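PDB 2ECE: selenium-binding protein from Sulfolobus tokodaii, which is of unknown function but, as a beta-propeller member of the selenium-binding protein family, is thought to bind selenium. Local coordinates for residues A[109-114]-A[120-125]; A[97-102]-A[141-146]. All blocks are in the same frame, centred on the assembly; numbering follows the deposited sequence.

Contact 1: residues A[109-114]-A[120-125]; sequences YIIDTK and PKIIKV
The backbones of Y109–D112 and K121–V125 run antiparallel as the two outer strands of a beta-propeller blade, their axes approaching to 4.5 Å, and a classic beta bulge interrupts the ladder where I123 and K124 both face I110. The carbonyl oxygen of I110 sits at the centre of the bulge. It receives a nearly linear bond from I123 N (2.9 Å to I110 O) and a second, weak one from K124 N, while I110 N donates to K124 O. Beyond the irregularity, D112 and K121 pair through both their backbone N-H groups. I123 departs from the regular two-face pattern at the bulge; with CG1 in the cramped place between backbone N and carbonyl carbon (chi1 51°), its end comes back to the hairpin, CD1 3.7 Å from I110 CG2, and its CG2 meets D112 CB. On the face carrying Y109, I111 and I122, I111 CG2 meets P120 CB at 3.5 Å, and the two CG1 methylenes of I111 and I122 touch where their side chains pass at a slant. V64 of the neighbouring blade packs on I111, P120 and I122. Y109 and V125 point the same way, with V125 CG2 beside the ring, whose hydroxyl bonds D71. At the turn, D112 is salt-bridged to R96 and also closes an Asx turn: K114 N reaches D112 OD1 from above the carboxylate plane, at 2.9 Å.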
loop_
_atom_site.group_PDB
_atom_site.type_symbol
_atom_site.label_atom_id
_atom_site.label_comp_id
_atom_site.label_asym_id
_atom_site.label_seq_id
_atom_site.Cartn_x
_atom_site.Cartn_y
_atom_site.Cartn_z
ATOM N N TYR A 109 15.877 -1.975 6.061
ATOM C CA TYR A 109 16.094 -2.622 7.346
ATOM C C TYR A 109 15.530 -4.035 7.256
ATOM O O TYR A 109 14.499 -4.264 6.608
ATOM C CB TYR A 109 15.371 -1.872 8.468
ATOM C CG TYR A 109 15.806 -0.437 8.647
ATOM C CD1 TYR A 109 15.104 0.608 8.047
ATOM C CD2 TYR A 109 16.905 -0.122 9.441
ATOM C CE1 TYR A 109 15.481 1.931 8.241
ATOM C CE2 TYR A 109 17.295 1.198 9.638
ATOM C CZ TYR A 109 16.580 2.221 9.040
ATOM O OH TYR A 109 16.959 3.531 9.251
ATOM N N ILE A 110 16.213 -4.978 7.893
ATOM C CA ILE A 110 15.767 -6.365 7.938
ATOM C C ILE A 110 15.467 -6.545 9.422
ATOM O O ILE A 110 16.384 -6.539 10.252
ATOM C CB ILE A 110 16.884 -7.344 7.518
ATOM C CG1 ILE A 110 17.478 -6.924 6.167
ATOM C CG2 ILE A 110 16.319 -8.756 7.421
ATOM C CD1 ILE A 110 16.475 -6.886 5.027
ATOM N N ILE A 111 14.186 -6.687 9.752
ATOM C CA ILE A 111 13.758 -6.811 11.140
ATOM C C ILE A 111 13.212 -8.199 11.471
ATOM O O ILE A 111 12.195 -8.633 10.930
ATOM C CB ILE A 111 12.711 -5.715 11.460
ATOM C CG1 ILE A 111 13.317 -4.343 11.150
ATOM C CG2 ILE A 111 12.289 -5.782 12.926
ATOM C CD1 ILE A 111 12.353 -3.185 11.271
ATOM N N ASP A 112 13.908 -8.884 12.375
ATOM C CA ASP A 112 13.566 -10.239 12.800
ATOM C C ASP A 112 12.411 -10.249 13.806
ATOM O O ASP A 112 12.467 -9.565 14.826
ATOM C CB ASP A 112 14.805 -10.883 13.434
ATOM C CG ASP A 112 14.696 -12.395 13.549
ATOM O OD1 ASP A 112 13.598 -12.947 13.324
ATOM O OD2 ASP A 112 15.720 -13.035 13.873
ATOM N N THR A 113 11.371 -11.026 13.523
ATOM C CA THR A 113 10.226 -11.114 14.424
ATOM C C THR A 113 10.281 -12.350 15.329
ATOM O O THR A 113 9.335 -12.625 16.076
ATOM C CB THR A 113 8.899 -11.147 13.650
ATOM O OG1 THR A 113 8.875 -12.285 12.780
ATOM C CG2 THR A 113 8.726 -9.871 12.839
ATOM N N LYS A 114 11.383 -13.096 15.258
ATOM C CA LYS A 114 11.550 -14.285 16.086
ATOM C C LYS A 114 12.751 -14.104 17.017
ATOM O O LYS A 114 13.706 -13.404 16.679
ATOM C CB LYS A 114 11.747 -15.533 15.208
ATOM C CG LYS A 114 10.518 -15.895 14.372
ATOM C CD LYS A 114 10.706 -17.195 13.605
ATOM C CE LYS A 114 9.536 -17.457 12.649
ATOM N NZ LYS A 114 8.224 -17.555 13.352
ATOM N N PRO A 120 10.266 -7.305 17.926
ATOM C CA PRO A 120 11.129 -7.539 16.762
ATOM C C PRO A 120 12.425 -6.756 16.941
ATOM O O PRO A 120 12.441 -5.747 17.642
ATOM C CB PRO A 120 10.299 -6.996 15.595
ATOM C CG PRO A 120 8.872 -6.988 16.132
ATOM C CD PRO A 120 9.065 -6.544 17.542
ATOM N N LYS A 121 13.501 -7.218 16.311
ATOM C CA LYS A 121 14.788 -6.534 16.410
ATOM C C LYS A 121 15.438 -6.376 15.041
ATOM O O LYS A 121 15.379 -7.282 14.216
ATOM C CB LYS A 121 15.739 -7.317 17.326
ATOM C CG LYS A 121 15.382 -7.278 18.811
ATOM C CD LYS A 121 16.333 -8.154 19.619
ATOM C CE LYS A 121 16.078 -8.067 21.120
ATOM N NZ LYS A 121 16.452 -6.744 21.699
ATOM N N ILE A 122 16.053 -5.219 14.803
ATOM C CA ILE A 122 16.741 -4.971 13.542
ATOM C C ILE A 122 17.992 -5.836 13.572
ATOM O O ILE A 122 18.808 -5.704 14.483
ATOM C CB ILE A 122 17.195 -3.503 13.416
ATOM C CG1 ILE A 122 15.989 -2.565 13.485
ATOM C CG2 ILE A 122 17.970 -3.311 12.112
ATOM C CD1 ILE A 122 16.382 -1.097 13.566
ATOM N N ILE A 123 18.150 -6.720 12.594
ATOM C CA ILE A 123 19.321 -7.579 12.564
ATOM C C ILE A 123 20.261 -7.307 11.397
ATOM O O ILE A 123 21.362 -7.855 11.346
ATOM C CB ILE A 123 18.923 -9.080 12.574
ATOM C CG1 ILE A 123 17.883 -9.374 11.491
ATOM C CG2 ILE A 123 18.410 -9.464 13.954
ATOM C CD1 ILE A 123 18.476 -9.886 10.198
ATOM N N LYS A 124 19.838 -6.453 10.469
ATOM C CA LYS A 124 20.667 -6.108 9.315
ATOM C C LYS A 124 20.179 -4.839 8.626
ATOM O O LYS A 124 18.974 -4.593 8.521
ATOM C CB LYS A 124 20.689 -7.257 8.300
ATOM C CG LYS A 124 21.577 -6.988 7.076
ATOM C CD LYS A 124 21.829 -8.261 6.270
ATOM C CE LYS A 124 22.916 -8.054 5.221
ATOM N NZ LYS A 124 23.429 -9.346 4.684
ATOM N N VAL A 125 21.124 -4.023 8.175
ATOM C CA VAL A 125 20.796 -2.792 7.480
ATOM C C VAL A 125 21.534 -2.745 6.151
ATOM O O VAL A 125 22.738 -2.997 6.095
ATOM C CB VAL A 125 21.211 -1.543 8.288
ATOM C CG1 VAL A 125 20.914 -0.281 7.484
ATOM C CG2 VAL A 125 20.469 -1.504 9.623
#

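Contact 2: residues A[97-102]-A[141-146]; sequences FLIVPG and HTVHCG
V143 packs against I99 and P101 where two successive blades of the beta-propeller meet, strand 97–101 of one lying antiparallel to strand 140–145 of the next with 8.0 Å between their axes. That spacing is too wide for backbone pairing, and the contact rests mainly on apolar side chains, with two backbone carbonyls alongside. Along the second strand, H141 contributes its backbone: its carbonyl oxygen faces P101 CG at 3.9 Å, while its side chain leaves the backbone away from strand 97–101, and its ring meets those of H74, H75 and Y191. T142 also points away from the neighbouring blade, and its hydroxyl bonds D192. V143 then sets its two methyls against different parts of strand 97–101. With CG1 anti to the backbone N (chi1 178°), this methyl lies against I99 CB at 3.9 Å, the two side chains crossing at about a right angle, and V143 CG2 stands 3.8 Å from both P101 CD and I99 O. Replacing this valine with a glycine would probably open a gap between the blades, leaving I99 and P101 without their apolar partner. I150 and I152 of the adjoining strand 150–154 also touch the valine. Farther along, C145 adds a covalent tie near the same seam, its SG joined to C81 SG in a disulfide.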
loop_
_atom_site.group_PDB
_atom_site.type_symbol
_atom_site.label_atom_id
_atom_site.label_comp_id
_atom_site.label_asym_id
_atom_site.label_seq_id
_atom_site.Cartn_x
_atom_site.Cartn_y
_atom_site.Cartn_z
ATOM N N PHE A 97 11.177 -12.229 8.677
ATOM C CA PHE A 97 11.660 -10.858 8.693
ATOM C C PHE A 97 10.802 -9.822 8.001
ATOM O O PHE A 97 10.247 -10.070 6.928
ATOM C CB PHE A 97 13.053 -10.797 8.067
ATOM C CG PHE A 97 14.006 -11.824 8.603
ATOM C CD1 PHE A 97 14.089 -13.085 8.025
ATOM C CD2 PHE A 97 14.829 -11.524 9.684
ATOM C CE1 PHE A 97 14.981 -14.035 8.515
ATOM C CE2 PHE A 97 15.724 -12.466 10.184
ATOM C CZ PHE A 97 15.800 -13.725 9.597
ATOM N N LEU A 98 10.701 -8.653 8.621
ATOM C CA LEU A 98 9.983 -7.548 8.011
ATOM C C LEU A 98 11.076 -6.846 7.207
ATOM O O LEU A 98 12.168 -6.591 7.727
ATOM C CB LEU A 98 9.422 -6.586 9.067
ATOM C CG LEU A 98 8.292 -7.099 9.969
ATOM C CD1 LEU A 98 7.904 -6.000 10.965
ATOM C CD2 LEU A 98 7.088 -7.494 9.116
ATOM N N ILE A 99 10.785 -6.571 5.939
ATOM C CA ILE A 99 11.705 -5.890 5.030
ATOM C C ILE A 99 11.143 -4.469 4.982
ATOM O O ILE A 99 10.101 -4.230 4.367
ATOM C CB ILE A 99 11.648 -6.537 3.625
ATOM C CG1 ILE A 99 11.854 -8.049 3.744
ATOM C CG2 ILE A 99 12.714 -5.947 2.719
ATOM C CD1 ILE A 99 13.192 -8.440 4.334
ATOM N N VAL A 100 11.835 -3.537 5.643
ATOM C CA VAL A 100 11.389 -2.150 5.758
ATOM C C VAL A 100 12.289 -1.132 5.068
ATOM O O VAL A 100 13.360 -0.799 5.572
ATOM C CB VAL A 100 11.272 -1.766 7.250
ATOM C CG1 VAL A 100 10.692 -0.358 7.395
ATOM C CG2 VAL A 100 10.412 -2.800 7.977
ATOM N N PRO A 101 11.842 -0.591 3.921
ATOM C CA PRO A 101 12.645 0.387 3.189
ATOM C C PRO A 101 12.300 1.841 3.499
ATOM O O PRO A 101 11.206 2.150 3.979
ATOM C CB PRO A 101 12.341 0.037 1.740
ATOM C CG PRO A 101 10.851 -0.220 1.816
ATOM C CD PRO A 101 10.720 -1.070 3.088
ATOM N N GLY A 102 13.244 2.734 3.218
ATOM C CA GLY A 102 12.997 4.148 3.431
ATOM C C GLY A 102 12.589 4.739 2.093
ATOM O O GLY A 102 13.365 4.687 1.127
ATOM N N HIS A 141 9.719 1.883 -2.434
ATOM C CA HIS A 141 8.308 1.876 -2.074
ATOM C C HIS A 141 7.723 0.512 -1.666
ATOM O O HIS A 141 7.771 0.127 -0.499
ATOM C CB HIS A 141 7.514 2.458 -3.253
ATOM C CG HIS A 141 6.069 2.709 -2.956
ATOM N ND1 HIS A 141 5.620 3.865 -2.349
ATOM C CD2 HIS A 141 4.969 1.953 -3.183
ATOM C CE1 HIS A 141 4.307 3.809 -2.215
ATOM N NE2 HIS A 141 3.887 2.659 -2.713
ATOM N N THR A 142 7.191 -0.215 -2.640
ATOM C CA THR A 142 6.548 -1.506 -2.390
ATOM C C THR A 142 7.483 -2.704 -2.209
ATOM O O THR A 142 8.470 -2.844 -2.928
ATOM C CB THR A 142 5.568 -1.854 -3.534
ATOM O OG1 THR A 142 4.620 -0.786 -3.690
ATOM C CG2 THR A 142 4.818 -3.183 -3.234
ATOM N N VAL A 143 7.153 -3.565 -1.245
ATOM C CA VAL A 143 7.916 -4.785 -0.996
ATOM C C VAL A 143 6.986 -5.985 -1.140
ATOM O O VAL A 143 5.912 -6.010 -0.535
ATOM C CB VAL A 143 8.494 -4.843 0.432
ATOM C CG1 VAL A 143 9.240 -6.167 0.628
ATOM C CG2 VAL A 143 9.416 -3.671 0.670
ATOM N N HIS A 144 7.392 -6.967 -1.941
ATOM C CA HIS A 144 6.606 -8.181 -2.126
ATOM C C HIS A 144 7.500 -9.412 -2.006
ATOM O O HIS A 144 8.617 -9.428 -2.530
ATOM C CB HIS A 144 5.915 -8.187 -3.496
ATOM C CG HIS A 144 4.618 -7.439 -3.518
ATOM N ND1 HIS A 144 3.599 -7.700 -2.625
ATOM C CD2 HIS A 144 4.166 -6.448 -4.325
ATOM C CE1 HIS A 144 2.578 -6.900 -2.877
ATOM N NE2 HIS A 144 2.894 -6.131 -3.905
ATOM N N CYS A 145 7.002 -10.435 -1.314
ATOM C CA CYS A 145 7.741 -11.690 -1.124
ATOM C C CYS A 145 7.421 -12.630 -2.291
ATOM O O CYS A 145 6.279 -13.062 -2.458
ATOM C CB CYS A 145 7.349 -12.343 0.228
ATOM S SG CYS A 145 5.615 -12.009 0.696
ATOM N N GLY A 146 8.425 -12.927 -3.108
ATOM C CA GLY A 146 8.214 -13.816 -4.238
ATOM C C GLY A 146 8.761 -15.201 -3.938
ATOM O O GLY A 146 9.416 -15.395 -2.911
#

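Overall arrangement
The two contacts, with centres 12 Å apart, illustrate the two kinds of joint from which a beta-propeller is built: pairing within a blade and packing between blades. Contact 1 is the outer hairpin of one four-stranded blade, centred about 21 Å from the centre of the chain; contact 2 lies deeper, about 11 Å from it. Strand 97–101 links them, being hydrogen-bonded to strand 108–112 in the same sheet while packing on strand 140–145 of the following blade. Along the chain, the hairpin is nested inside the loop that contact 2 closes. The chain thus completes one blade at its outer edge, then returns inward to begin the next.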